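Local coordinates for protein putative polysaccharide binding proteins (DUF1812) (Bacteroides thetaiotaomicron VPI-5482, PDB 3GF8) that probably serves as an outer-membrane lipoprotein of the FimB/Mfa2 family that takes part in anchoring or assembling fimbriae, at residues Asp30-His33 and Ala34-Lys38; Ile242-Leu245 and Ala246-Asn249; Lys253-Thr257 and Gln258-Asp262. All blocks are in the same frame, centred on the assembly; numbering follows the deposited sequence. Where two conformers were deposited one is given.

How the contacts relate
Three short helical turns interrupt a largely beta protein of the FimB/Mfa2 family. Contact 1 comes first along the chain, on helix 32-35 just before strand 38-44. Contacts 2 and 3 follow much later and in direct succession, on helices 241-246 and 257-263; they lie on the link from strand 235-240, at the edge of a five-strand sheet, to strand 266-273 of another sheet. Their centres are about 10 Å apart and they touch: L245 CD1 meets L261 CD2 at 3.9 Å, and A246 packs on T257. They thus form one packed unit joining two sheets, whereas contact 1 is a separate turn, its centre about 22 Å from that of contact 3 and 28 Å from that of contact 2.

Contact 1 of 3, residues Asp30-His33 and Ala34-Lys38; sequences DAFH and AQVDK
F32, at the start of helix 32-35, and V36, just past its end, cross at about a right angle. An Asx turn introduces the helix: D30 OD1 accepts from F32 N from above its carboxylate plane. With F32 CG trans to the backbone N (chi1 178°), the ring reaches along the helix to the valine, where F32 CE1 touches V36 CG1 at 3.6 Å and CD1 lies close to CB. The approach to the ring is oblique. Both residues are buried, F32 against L61 and V36 against W124 of strand 124-133. With an alanine here in place of F32, V36 CB and CG1 would probably lose their aromatic neighbour and a gap would open beside L61. On another side of the helix, the extended Q35 chain brings NE2 over the methyl of A31, 3.5 Å from its CB. The backbone closes the turn at F32 O, which accepts from V36 N at 2.9 Å in the carbonyl plane and from Q35 N above that plane. Where the chain leaves the helix toward strand 38-44, one water donates to H33 O at 2.6 Å and to V36 O at 2.7 Å.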
loop_
_atom_site.group_PDB
_atom_site.type_symbol
_atom_site.label_atom_id
_atom_site.label_comp_id
_atom_site.label_asym_id
_atom_site.label_seq_id
_atom_site.Cartn_x
_atom_site.Cartn_y
_atom_site.Cartn_z
ATOM N N ASP A 30 -5.254 -8.753 -14.413
ATOM C CA ASP A 30 -5.862 -9.161 -13.165
ATOM C C ASP A 30 -4.984 -10.184 -12.458
ATOM O O ASP A 30 -4.739 -11.236 -13.019
ATOM C CB ASP A 30 -7.231 -9.784 -13.407
ATOM C CG ASP A 30 -7.902 -10.244 -12.113
ATOM O OD1 ASP A 30 -7.578 -9.704 -11.029
ATOM O OD2 ASP A 30 -8.735 -11.165 -12.182
ATOM N N ALA A 31 -4.521 -9.882 -11.234
ATOM C CA ALA A 31 -3.667 -10.821 -10.464
ATOM C C ALA A 31 -4.346 -11.334 -9.191
ATOM O O ALA A 31 -3.688 -11.889 -8.301
ATOM C CB ALA A 31 -2.293 -10.177 -10.133
ATOM N N PHE A 32 -5.664 -11.179 -9.111
ATOM C CA PHE A 32 -6.396 -11.599 -7.920
ATOM C C PHE A 32 -6.016 -13.011 -7.468
ATOM O O PHE A 32 -5.467 -13.205 -6.372
ATOM C CB PHE A 32 -7.899 -11.537 -8.134
ATOM C CG PHE A 32 -8.683 -12.008 -6.928
ATOM C CD1 PHE A 32 -8.836 -11.184 -5.821
ATOM C CD2 PHE A 32 -9.202 -13.298 -6.875
ATOM C CE1 PHE A 32 -9.522 -11.617 -4.698
ATOM C CE2 PHE A 32 -9.876 -13.742 -5.746
ATOM C CZ PHE A 32 -10.045 -12.902 -4.662
ATOM N N HIS A 33 -6.331 -13.991 -8.300
ATOM C CA HIS A 33 -6.165 -15.408 -7.934
ATOM C C HIS A 33 -4.720 -15.712 -7.547
ATOM O O HIS A 33 -4.496 -16.563 -6.701
ATOM C CB HIS A 33 -6.573 -16.322 -9.081
ATOM C CG HIS A 33 -5.726 -16.128 -10.291
ATOM N ND1 HIS A 33 -5.861 -15.024 -11.114
ATOM C CD2 HIS A 33 -4.669 -16.828 -10.763
ATOM C CE1 HIS A 33 -4.932 -15.067 -12.053
ATOM N NE2 HIS A 33 -4.197 -16.151 -11.864
ATOM N N ALA A 34 -3.752 -15.000 -8.137
ATOM C CA ALA A 34 -2.328 -15.204 -7.819
ATOM C C ALA A 34 -1.861 -14.624 -6.470
ATOM O O ALA A 34 -0.958 -15.184 -5.852
ATOM C CB ALA A 34 -1.438 -14.639 -8.959
ATOM N N GLN A 35 -2.465 -13.521 -6.020
ATOM C CA GLN A 35 -1.952 -12.741 -4.893
ATOM C C GLN A 35 -2.873 -12.552 -3.681
ATOM O O GLN A 35 -2.385 -12.313 -2.591
ATOM C CB GLN A 35 -1.558 -11.344 -5.391
ATOM C CG GLN A 35 -0.472 -11.396 -6.440
ATOM C CD GLN A 35 0.055 -10.038 -6.810
ATOM O OE1 GLN A 35 0.058 -9.117 -6.000
ATOM N NE2 GLN A 35 0.511 -9.900 -8.053
ATOM N N VAL A 36 -4.191 -12.598 -3.856
ATOM C CA VAL A 36 -5.078 -12.228 -2.791
ATOM C C VAL A 36 -5.625 -13.486 -2.165
ATOM O O VAL A 36 -6.324 -14.246 -2.827
ATOM C CB VAL A 36 -6.226 -11.347 -3.298
ATOM C CG1 VAL A 36 -7.131 -10.929 -2.125
ATOM C CG2 VAL A 36 -5.681 -10.119 -3.994
ATOM N N ASP A 37 -5.309 -13.719 -0.900
ATOM C CA ASP A 37 -5.815 -14.908 -0.209
ATOM C C ASP A 37 -6.867 -14.633 0.865
ATOM O O ASP A 37 -7.219 -15.537 1.597
ATOM C CB ASP A 37 -4.666 -15.748 0.360
ATOM C CG ASP A 37 -4.039 -15.182 1.639
ATOM O OD1 ASP A 37 -4.488 -14.165 2.262
ATOM O OD2 ASP A 37 -3.055 -15.824 2.051
ATOM N N LYS A 38 -7.394 -13.412 0.949
ATOM C CA LYS A 38 -8.539 -13.167 1.843
ATOM C C LYS A 38 -9.270 -11.938 1.383
ATOM O O LYS A 38 -8.657 -10.906 1.079
ATOM C CB LYS A 38 -8.068 -13.005 3.297
ATOM C CG LYS A 38 -9.183 -12.572 4.303
ATOM C CD LYS A 38 -8.640 -12.359 5.728
ATOM C CE LYS A 38 -9.729 -11.914 6.670
ATOM N NZ LYS A 38 -9.218 -11.561 8.021
HETATM O O HOH W 1 -5.483 -16.392 -4.251
#

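Contact 2 of 3, residues Ile242-Leu245 and Ala246-Asn249; sequences IDYL and AMTN
I242 begins the run of helical bonds that ties this segment to A246-N249: its carbonyl O accepts from A246 N at 2.7 Å, and the methyl of A246 lies close to the same oxygen. Its own side chain turns to L217 and T223. D243 continues the series one residue on, its O taking the N-H of M247, a selenomethionine here, at 3.0 Å; the CG of M247 also passes close to that oxygen. Y244 carries the main side-chain contact. In one of two deposited conformers of M247, its chain and the ring run side by side, pointing the same way, in a Met-aromatic contact with SE 4.8 Å from the ring centroid and 27° off its normal. The phenol end reaches Q296, whose O is hydrogen-bonded to Y244 OH. L245, in the last turn, has a doubly used carbonyl: L245 O receives T248 OG1 on a lone pair, in the carbonyl plane, and T248 N from above that plane. The hydroxyl bond, at 2.5 Å from OG1 to L245 O, is unusually short, and its length is doubtful. The hydroxyl gets there because it sits between the backbone N and carbonyl carbon (chi1 64°). Around this helical end, Y244 packs on F271 and L245 on Y267 and I269 of strand 266-273, T248 touches H289 of strand 287-290, and L245, A246 and T248 all rest against helix 257-263.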
loop_
_atom_site.group_PDB
_atom_site.type_symbol
_atom_site.label_atom_id
_atom_site.label_comp_id
_atom_site.label_asym_id
_atom_site.label_seq_id
_atom_site.Cartn_x
_atom_site.Cartn_y
_atom_site.Cartn_z
ATOM N N ILE A 242 7.977 11.017 -1.937
ATOM C CA ILE A 242 6.887 11.193 -2.893
ATOM C C ILE A 242 7.377 12.064 -4.048
ATOM O O ILE A 242 7.090 11.812 -5.216
ATOM C CB ILE A 242 5.669 11.885 -2.295
ATOM C CG1 ILE A 242 5.093 11.077 -1.114
ATOM C CG2 ILE A 242 4.625 12.133 -3.432
ATOM C CD1 ILE A 242 4.721 9.589 -1.419
ATOM N N ASP A 243 8.111 13.113 -3.698
ATOM C CA ASP A 243 8.643 14.020 -4.696
ATOM C C ASP A 243 9.667 13.381 -5.632
ATOM O O ASP A 243 9.683 13.640 -6.832
ATOM C CB ASP A 243 9.281 15.203 -4.016
ATOM C CG ASP A 243 9.056 16.414 -4.760
ATOM O OD1 ASP A 243 7.892 16.847 -4.745
ATOM O OD2 ASP A 243 10.014 16.899 -5.398
ATOM N N TYR A 244 10.531 12.555 -5.071
ATOM C CA TYR A 244 11.479 11.800 -5.887
ATOM C C TYR A 244 10.750 10.854 -6.829
ATOM O O TYR A 244 11.161 10.686 -7.966
ATOM C CB TYR A 244 12.479 11.048 -5.000
ATOM C CG TYR A 244 13.669 11.899 -4.554
ATOM C CD1 TYR A 244 13.489 13.177 -4.059
ATOM C CD2 TYR A 244 14.957 11.408 -4.630
ATOM C CE1 TYR A 244 14.536 13.918 -3.656
ATOM C CE2 TYR A 244 16.033 12.166 -4.240
ATOM C CZ TYR A 244 15.819 13.407 -3.759
ATOM O OH TYR A 244 16.880 14.153 -3.359
ATOM N N LEU A 245 9.661 10.235 -6.366
ATOM C CA LEU A 245 8.909 9.351 -7.246
ATOM C C LEU A 245 8.104 10.167 -8.270
ATOM O O LEU A 245 7.986 9.757 -9.414
ATOM C CB LEU A 245 8.013 8.395 -6.445
ATOM C CG LEU A 245 8.773 7.309 -5.666
ATOM C CD1 LEU A 245 7.845 6.612 -4.747
ATOM C CD2 LEU A 245 9.434 6.321 -6.569
ATOM N N ALA A 246 7.581 11.329 -7.865
ATOM C CA ALA A 246 6.820 12.180 -8.786
ATOM C C ALA A 246 7.701 12.683 -9.931
ATOM O O ALA A 246 7.231 12.741 -11.052
ATOM C CB ALA A 246 6.116 13.377 -8.033
HETATM N N MSE A 247 8.968 13.023 -9.661
HETATM C CA MSE A 247 9.946 13.479 -10.661
HETATM C C MSE A 247 10.166 12.374 -11.725
HETATM O O MSE A 247 10.704 12.621 -12.778
HETATM C CB MSE A 247 11.333 13.835 -10.007
HETATM C CG MSE A 247 11.450 15.097 -9.004
HETATM SE SE MSE A 247 13.192 15.246 -7.904
HETATM C CE MSE A 247 12.519 15.823 -6.164
ATOM N N THR A 248 9.808 11.128 -11.429
ATOM C CA THR A 248 10.165 10.073 -12.362
ATOM C C THR A 248 9.125 10.026 -13.448
ATOM O O THR A 248 8.190 10.846 -13.471
ATOM C CB THR A 248 10.324 8.711 -11.686
ATOM O OG1 THR A 248 9.073 8.295 -11.139
ATOM C CG2 THR A 248 11.393 8.779 -10.587
ATOM N N ASN A 249 9.265 9.065 -14.344
ATOM C CA ASN A 249 8.350 8.941 -15.492
ATOM C C ASN A 249 7.276 7.865 -15.353
ATOM O O ASN A 249 6.742 7.379 -16.360
ATOM C CB ASN A 249 9.193 8.650 -16.753
ATOM C CG ASN A 249 10.093 7.364 -16.613
ATOM O OD1 ASN A 249 10.374 6.853 -15.497
ATOM N ND2 ASN A 249 10.543 6.858 -17.762
#

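Contact 3 of 3, residues Lys253-Thr257 and Gln258-Asp262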
loop_
_atom_site.group_PDB
_atom_site.type_symbol
_atom_site.label_atom_id
_atom_site.label_comp_id
_atom_site.label_asym_id
_atom_site.label_seq_id
_atom_site.Cartn_x
_atom_site.Cartn_y
_atom_site.Cartn_z
ATOM N N LYS A 253 5.458 5.030 -18.322
ATOM C CA LYS A 253 4.045 5.024 -18.655
ATOM C C LYS A 253 3.465 6.415 -18.563
ATOM O O LYS A 253 4.130 7.357 -18.099
ATOM C CB LYS A 253 3.289 4.029 -17.780
ATOM C CG LYS A 253 3.866 2.624 -17.920
ATOM C CD LYS A 253 2.785 1.563 -17.991
ATOM C CE LYS A 253 3.319 0.171 -17.670
ATOM N NZ LYS A 253 4.248 -0.308 -18.711
ATOM N N ASN A 254 2.241 6.523 -19.071
ATOM C CA ASN A 254 1.449 7.766 -19.081
ATOM C C ASN A 254 0.556 7.755 -17.850
ATOM O O ASN A 254 -0.645 7.453 -17.946
ATOM C CB ASN A 254 0.565 7.872 -20.353
ATOM N N LEU A 255 1.148 8.035 -16.692
ATOM C CA LEU A 255 0.410 7.984 -15.464
ATOM C C LEU A 255 0.597 9.274 -14.691
ATOM O O LEU A 255 1.696 9.826 -14.599
ATOM C CB LEU A 255 0.876 6.793 -14.620
ATOM C CG LEU A 255 0.854 5.424 -15.314
ATOM C CD1 LEU A 255 1.364 4.357 -14.348
ATOM C CD2 LEU A 255 -0.536 5.081 -15.833
ATOM N N SER A 256 -0.499 9.734 -14.112
ATOM C CA SER A 256 -0.444 10.695 -13.035
ATOM C C SER A 256 0.311 10.087 -11.846
ATOM O O SER A 256 0.374 8.856 -11.682
ATOM C CB SER A 256 -1.858 11.049 -12.594
ATOM O OG SER A 256 -2.443 9.968 -11.851
ATOM N N THR A 257 0.868 10.965 -11.013
ATOM C CA THR A 257 1.571 10.542 -9.824
ATOM C C THR A 257 0.756 9.561 -8.985
ATOM O O THR A 257 1.266 8.506 -8.616
ATOM C CB THR A 257 1.972 11.741 -8.981
ATOM O OG1 THR A 257 2.785 12.585 -9.790
ATOM C CG2 THR A 257 2.754 11.322 -7.708
ATOM N N GLN A 258 -0.507 9.868 -8.699
ATOM C CA GLN A 258 -1.286 8.998 -7.800
ATOM C C GLN A 258 -1.544 7.641 -8.417
ATOM O O GLN A 258 -1.566 6.627 -7.734
ATOM C CB GLN A 258 -2.619 9.610 -7.397
ATOM C CG GLN A 258 -3.333 8.774 -6.279
ATOM C CD GLN A 258 -2.486 8.662 -5.015
ATOM O OE1 GLN A 258 -2.126 9.669 -4.437
ATOM N NE2 GLN A 258 -2.122 7.429 -4.623
ATOM N N GLU A 259 -1.748 7.632 -9.726
ATOM C CA GLU A 259 -2.002 6.409 -10.419
ATOM C C GLU A 259 -0.792 5.518 -10.433
ATOM O O GLU A 259 -0.932 4.309 -10.253
ATOM C CB GLU A 259 -2.479 6.667 -11.834
ATOM C CG GLU A 259 -2.822 5.364 -12.546
ATOM C CD GLU A 259 -3.607 5.566 -13.833
ATOM O OE1 GLU A 259 -3.834 6.749 -14.240
ATOM O OE2 GLU A 259 -3.993 4.524 -14.423
ATOM N N TYR A 260 0.394 6.108 -10.625
ATOM C CA TYR A 260 1.630 5.343 -10.531
ATOM C C TYR A 260 1.831 4.813 -9.106
ATOM O O TYR A 260 2.123 3.634 -8.891
ATOM C CB TYR A 260 2.817 6.189 -10.922
ATOM C CG TYR A 260 4.138 5.493 -10.743
ATOM C CD1 TYR A 260 4.390 4.277 -11.355
ATOM C CD2 TYR A 260 5.153 6.064 -9.973
ATOM C CE1 TYR A 260 5.616 3.648 -11.194
ATOM C CE2 TYR A 260 6.382 5.461 -9.839
ATOM C CZ TYR A 260 6.603 4.245 -10.442
ATOM O OH TYR A 260 7.807 3.637 -10.286
ATOM N N LEU A 261 1.653 5.688 -8.130
ATOM C CA LEU A 261 1.795 5.281 -6.729
ATOM C C LEU A 261 0.835 4.131 -6.328
ATOM O O LEU A 261 1.200 3.245 -5.534
ATOM C CB LEU A 261 1.598 6.478 -5.811
ATOM C CG LEU A 261 2.652 7.582 -5.936
ATOM C CD1 LEU A 261 2.313 8.724 -4.928
ATOM C CD2 LEU A 261 4.059 7.017 -5.751
ATOM N N ASP A 262 -0.370 4.131 -6.879
ATOM C CA ASP A 262 -1.343 3.084 -6.561
ATOM C C ASP A 262 -1.039 1.822 -7.307
ATOM O O ASP A 262 -1.118 0.706 -6.736
ATOM C CB ASP A 262 -2.765 3.484 -6.926
ATOM C CG ASP A 262 -3.326 4.539 -6.020
ATOM O OD1 ASP A 262 -2.927 4.628 -4.843
ATOM O OD2 ASP A 262 -4.184 5.289 -6.499
#
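S256 is the N-cap of helix 257-263, and its hydroxyl returns to the first turn: E259 N donates to S256 OG at 3.2 Å. A chi1 of 74° swings the oxygen toward that N-H. Two straight backbone bonds follow, Y260 N to S256 O and L261 N to T257 O, each at 2.9 Å. The close-packed part lies on the side facing helix 241-246. There T257 and L261 run alongside each other, T257 CG2 meeting L261 CD1 at 3.8 Å. L255 spans a second patch from the preceding loop. Its CD1 lies by Y260 CA and CB, and the side chain crosses that of E259 at about a right angle: L255 CD2 lies against the E259 carboxylate, 3.7 Å from E259 CD, and OE2 goes on to a salt bridge with R263. The looser side is the cap itself, where S256 is exposed and uses its OG and O to bind the first turn. Farther round the helix Q258, bent at chi2 (59°), carries its amide forward one turn. Its NE2, which also bonds L217 O, donates to D262 OD1, itself in a salt bridge with R216, at 2.9 Å from above the carboxylate plane.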